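Long-range contact in type IV pilin structural subunit (Pseudomonas aeruginosa, PDB 3JYZ), which probably assembles with copies of itself into the type IV pilus, a thin filament on the bacterial surface: residues Arg10-Leu15 against Thr71-Val75. Sequence-based numbering, arbitrary orientation.
Sequences RVSEGL and TITYV
Tyr74 reaches from the sheet to the helix and donates a hydrogen bond from its hydroxyl to the backbone carbonyl of Val11. The bond from Tyr74 OH to Val11 O is 2.7 Å long. It lies in the carbonyl plane, on a lone pair, with a C=O...O angle of 132°. Val11 O also accepts a weak bond from Gly14 N, so two donors share this buried oxygen.

Apolar contacts lie beside the bond. Val11 CG1 stands anti to its own backbone N (chi1 174°), a setting that brings it against the phenol end of Tyr74, 3.7 Å from Tyr74 CZ. The two side chains cross at about a right angle. Gly14 lets the hydroxyl come close to the helix: Gly14 CA is 3.5 Å from Tyr74 OH, with no side chain in the way. Two residues earlier on the strand, Ile72 points toward the helix. Ile72 CD1 meets Leu15 CD2 at 3.9 Å. Ile72 CD1 also lies 3.7 Å from Gly14 O.

Thus alternate strand residues, Ile72 and Tyr74, face helix 4-28. Helix segment 10-15 runs roughly antiparallel to strand segment 71-74, at 144°. Leu88 of the neighbouring strand and Val79 of helix 76-79 touch both Val11 and Tyr74. This is the pilin core, in which the N-terminal helix packs on one face of the antiparallel sheet.

Between these two segments the chemistry is mainly apolar, and the one hydrogen bond is Tyr74 OH to Val11 O. It uses the donor of the buried phenol hydroxyl and ties its ring to one turn of the helix.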
ATOM      1  N   ARG A  10       3.156 -13.326   8.535  1.00 14.50           N
ATOM      2  CA  ARG A  10       2.280 -12.377   9.212  1.00 14.90           C
ATOM      3  C   ARG A  10       2.212 -11.036   8.478  1.00 13.13           C
ATOM      4  O   ARG A  10       1.147 -10.428   8.388  1.00 13.20           O
ATOM      5  CB  ARG A  10       2.686 -12.219  10.680  1.00 17.10           C
ATOM      6  CG  ARG A  10       2.456 -13.507  11.459  1.00 18.66           C
ATOM      7  CD  ARG A  10       3.099 -13.498  12.831  1.00 19.85           C
ATOM      8  NE  ARG A  10       2.967 -14.806  13.463  1.00 21.40           N
ATOM      9  CZ  ARG A  10       3.490 -15.126  14.644  1.00 22.66           C
ATOM     10  NH1 ARG A  10       4.179 -14.232  15.335  1.00 22.72           N
ATOM     11  NH2 ARG A  10       3.315 -16.350  15.130  1.00 23.33           N
ATOM     12  N   VAL A  11       3.342 -10.594   7.928  1.00 12.33           N
ATOM     13  CA  VAL A  11       3.355  -9.390   7.097  1.00 11.58           C
ATOM     14  C   VAL A  11       2.485  -9.591   5.846  1.00 11.64           C
ATOM     15  O   VAL A  11       1.757  -8.687   5.436  1.00 11.93           O
ATOM     16  CB  VAL A  11       4.802  -8.968   6.728  1.00 11.41           C
ATOM     17  CG1 VAL A  11       4.782  -7.814   5.741  1.00 11.30           C
ATOM     18  CG2 VAL A  11       5.574  -8.578   7.982  1.00 11.69           C
ATOM     19  N   SER A  12       2.534 -10.782   5.259  1.00 12.95           N
ATOM     20  CA  SER A  12       1.669 -11.087   4.113  1.00 13.96           C
ATOM     21  C   SER A  12       0.182 -10.943   4.431  1.00 15.14           C
ATOM     22  O   SER A  12      -0.592 -10.528   3.565  1.00 13.51           O
ATOM     23  CB  SER A  12       1.958 -12.485   3.562  1.00 15.24           C
ATOM     24  OG  SER A  12       3.169 -12.481   2.828  1.00 17.46           O
ATOM     25  N   GLU A  13      -0.208 -11.301   5.629  1.00 17.45           N
ATOM     26  CA  GLU A  13      -1.580 -11.055   6.010  1.00 19.83           C
ATOM     27  C   GLU A  13      -2.025  -9.670   5.845  1.00 19.07           C
ATOM     28  O   GLU A  13      -3.115  -9.467   5.460  1.00 18.85           O
ATOM     29  CB  GLU A  13      -1.835 -11.557   7.441  1.00 23.54           C
ATOM     30  CG  GLU A  13      -1.725 -13.065   7.460  1.00 27.87           C
ATOM     31  CD  GLU A  13      -2.997 -13.793   7.916  1.00 31.37           C
ATOM     32  OE1 GLU A  13      -3.604 -14.589   7.121  1.00 31.38           O
ATOM     33  OE2 GLU A  13      -3.357 -13.560   9.120  1.00 33.55           O
ATOM     34  N   GLY A  14      -1.177  -8.690   6.181  1.00 17.94           N
ATOM     35  CA  GLY A  14      -1.485  -7.284   6.009  1.00 18.42           C
ATOM     36  C   GLY A  14      -1.748  -6.899   4.568  1.00 17.70           C
ATOM     37  O   GLY A  14      -2.577  -6.035   4.276  1.00 17.36           O
ATOM     38  N   LEU A  15      -1.024  -7.522   3.651  1.00 16.14           N
ATOM     39  CA  LEU A  15      -1.220  -7.240   2.239  1.00 15.24           C
ATOM     40  C   LEU A  15      -2.616  -7.674   1.821  1.00 15.89           C
ATOM     41  O   LEU A  15      -3.295  -6.981   1.071  1.00 16.16           O
ATOM     42  CB  LEU A  15      -0.143  -7.933   1.401  1.00 14.57           C
ATOM     43  CG  LEU A  15       1.259  -7.361   1.624  1.00 15.12           C
ATOM     44  CD1 LEU A  15       2.284  -8.184   0.863  1.00 15.93           C
ATOM     45  CD2 LEU A  15       1.317  -5.908   1.176  1.00 15.07           C
ATOM     46  N   THR A  71      -0.478   3.168   3.405  1.00  6.68           N
ATOM     47  CA  THR A  71       0.511   2.748   4.393  1.00  7.32           C
ATOM     48  C   THR A  71      -0.101   1.681   5.279  1.00  7.81           C
ATOM     49  O   THR A  71      -1.162   1.894   5.882  1.00  8.48           O
ATOM     50  CB  THR A  71       0.961   3.923   5.276  1.00  7.92           C
ATOM     51  OG1 THR A  71       1.527   4.938   4.443  1.00  9.23           O
ATOM     52  CG2 THR A  71       1.996   3.467   6.302  1.00  7.88           C
ATOM     53  N   ILE A  72       0.554   0.526   5.341  1.00  7.39           N
ATOM     54  CA  ILE A  72       0.162  -0.516   6.276  1.00  7.15           C
ATOM     55  C   ILE A  72       1.118  -0.455   7.456  1.00  7.61           C
ATOM     56  O   ILE A  72       2.343  -0.536   7.282  1.00  7.87           O
ATOM     57  CB  ILE A  72       0.276  -1.897   5.655  1.00  7.54           C
ATOM     58  CG1 ILE A  72      -0.538  -1.977   4.366  1.00  8.85           C
ATOM     59  CG2 ILE A  72      -0.169  -2.961   6.658  1.00  8.97           C
ATOM     60  CD1 ILE A  72      -0.282  -3.270   3.598  1.00 10.28           C
ATOM     61  N   THR A  73       0.554  -0.294   8.651  1.00  7.90           N
ATOM     62  CA  THR A  73       1.329  -0.271   9.882  1.00  8.72           C
ATOM     63  C   THR A  73       1.045  -1.547  10.657  1.00  9.19           C
ATOM     64  O   THR A  73      -0.107  -1.874  10.931  1.00  9.53           O
ATOM     65  CB  THR A  73       0.960   0.960  10.730  1.00 10.18           C
ATOM     66  OG1 THR A  73       1.252   2.153   9.991  1.00 10.51           O
ATOM     67  CG2 THR A  73       1.739   0.962  12.057  1.00 10.55           C
ATOM     68  N   TYR A  74       2.100  -2.280  11.002  1.00  9.45           N
ATOM     69  CA  TYR A  74       1.957  -3.555  11.696  1.00  9.70           C
ATOM     70  C   TYR A  74       2.109  -3.415  13.202  1.00 11.97           C
ATOM     71  O   TYR A  74       2.783  -2.507  13.668  1.00 13.43           O
ATOM     72  CB  TYR A  74       3.011  -4.531  11.171  1.00 10.74           C
ATOM     73  CG  TYR A  74       2.712  -4.936   9.758  1.00  9.87           C
ATOM     74  CD1 TYR A  74       1.911  -6.028   9.496  1.00 10.11           C
ATOM     75  CD2 TYR A  74       3.189  -4.192   8.687  1.00 10.12           C
ATOM     76  CE1 TYR A  74       1.610  -6.399   8.204  1.00 10.06           C
ATOM     77  CE2 TYR A  74       2.889  -4.555   7.381  1.00 10.35           C
ATOM     78  CZ  TYR A  74       2.104  -5.665   7.153  1.00  9.52           C
ATOM     79  OH  TYR A  74       1.779  -6.063   5.871  1.00  9.62           O
ATOM     80  N   VAL A  75       1.471  -4.313  13.948  1.00 12.68           N
ATOM     81  CA  VAL A  75       1.676  -4.364  15.393  1.00 14.20           C
ATOM     82  C   VAL A  75       2.997  -5.097  15.615  1.00 16.04           C
ATOM     83  O   VAL A  75       3.062  -6.326  15.537  1.00 15.89           O
ATOM     84  CB  VAL A  75       0.517  -5.068  16.120  1.00 14.22           C
ATOM     85  CG1 VAL A  75       0.638  -4.851  17.635  1.00 15.04           C
ATOM     86  CG2 VAL A  75      -0.836  -4.543  15.608  1.00 13.65           C
TER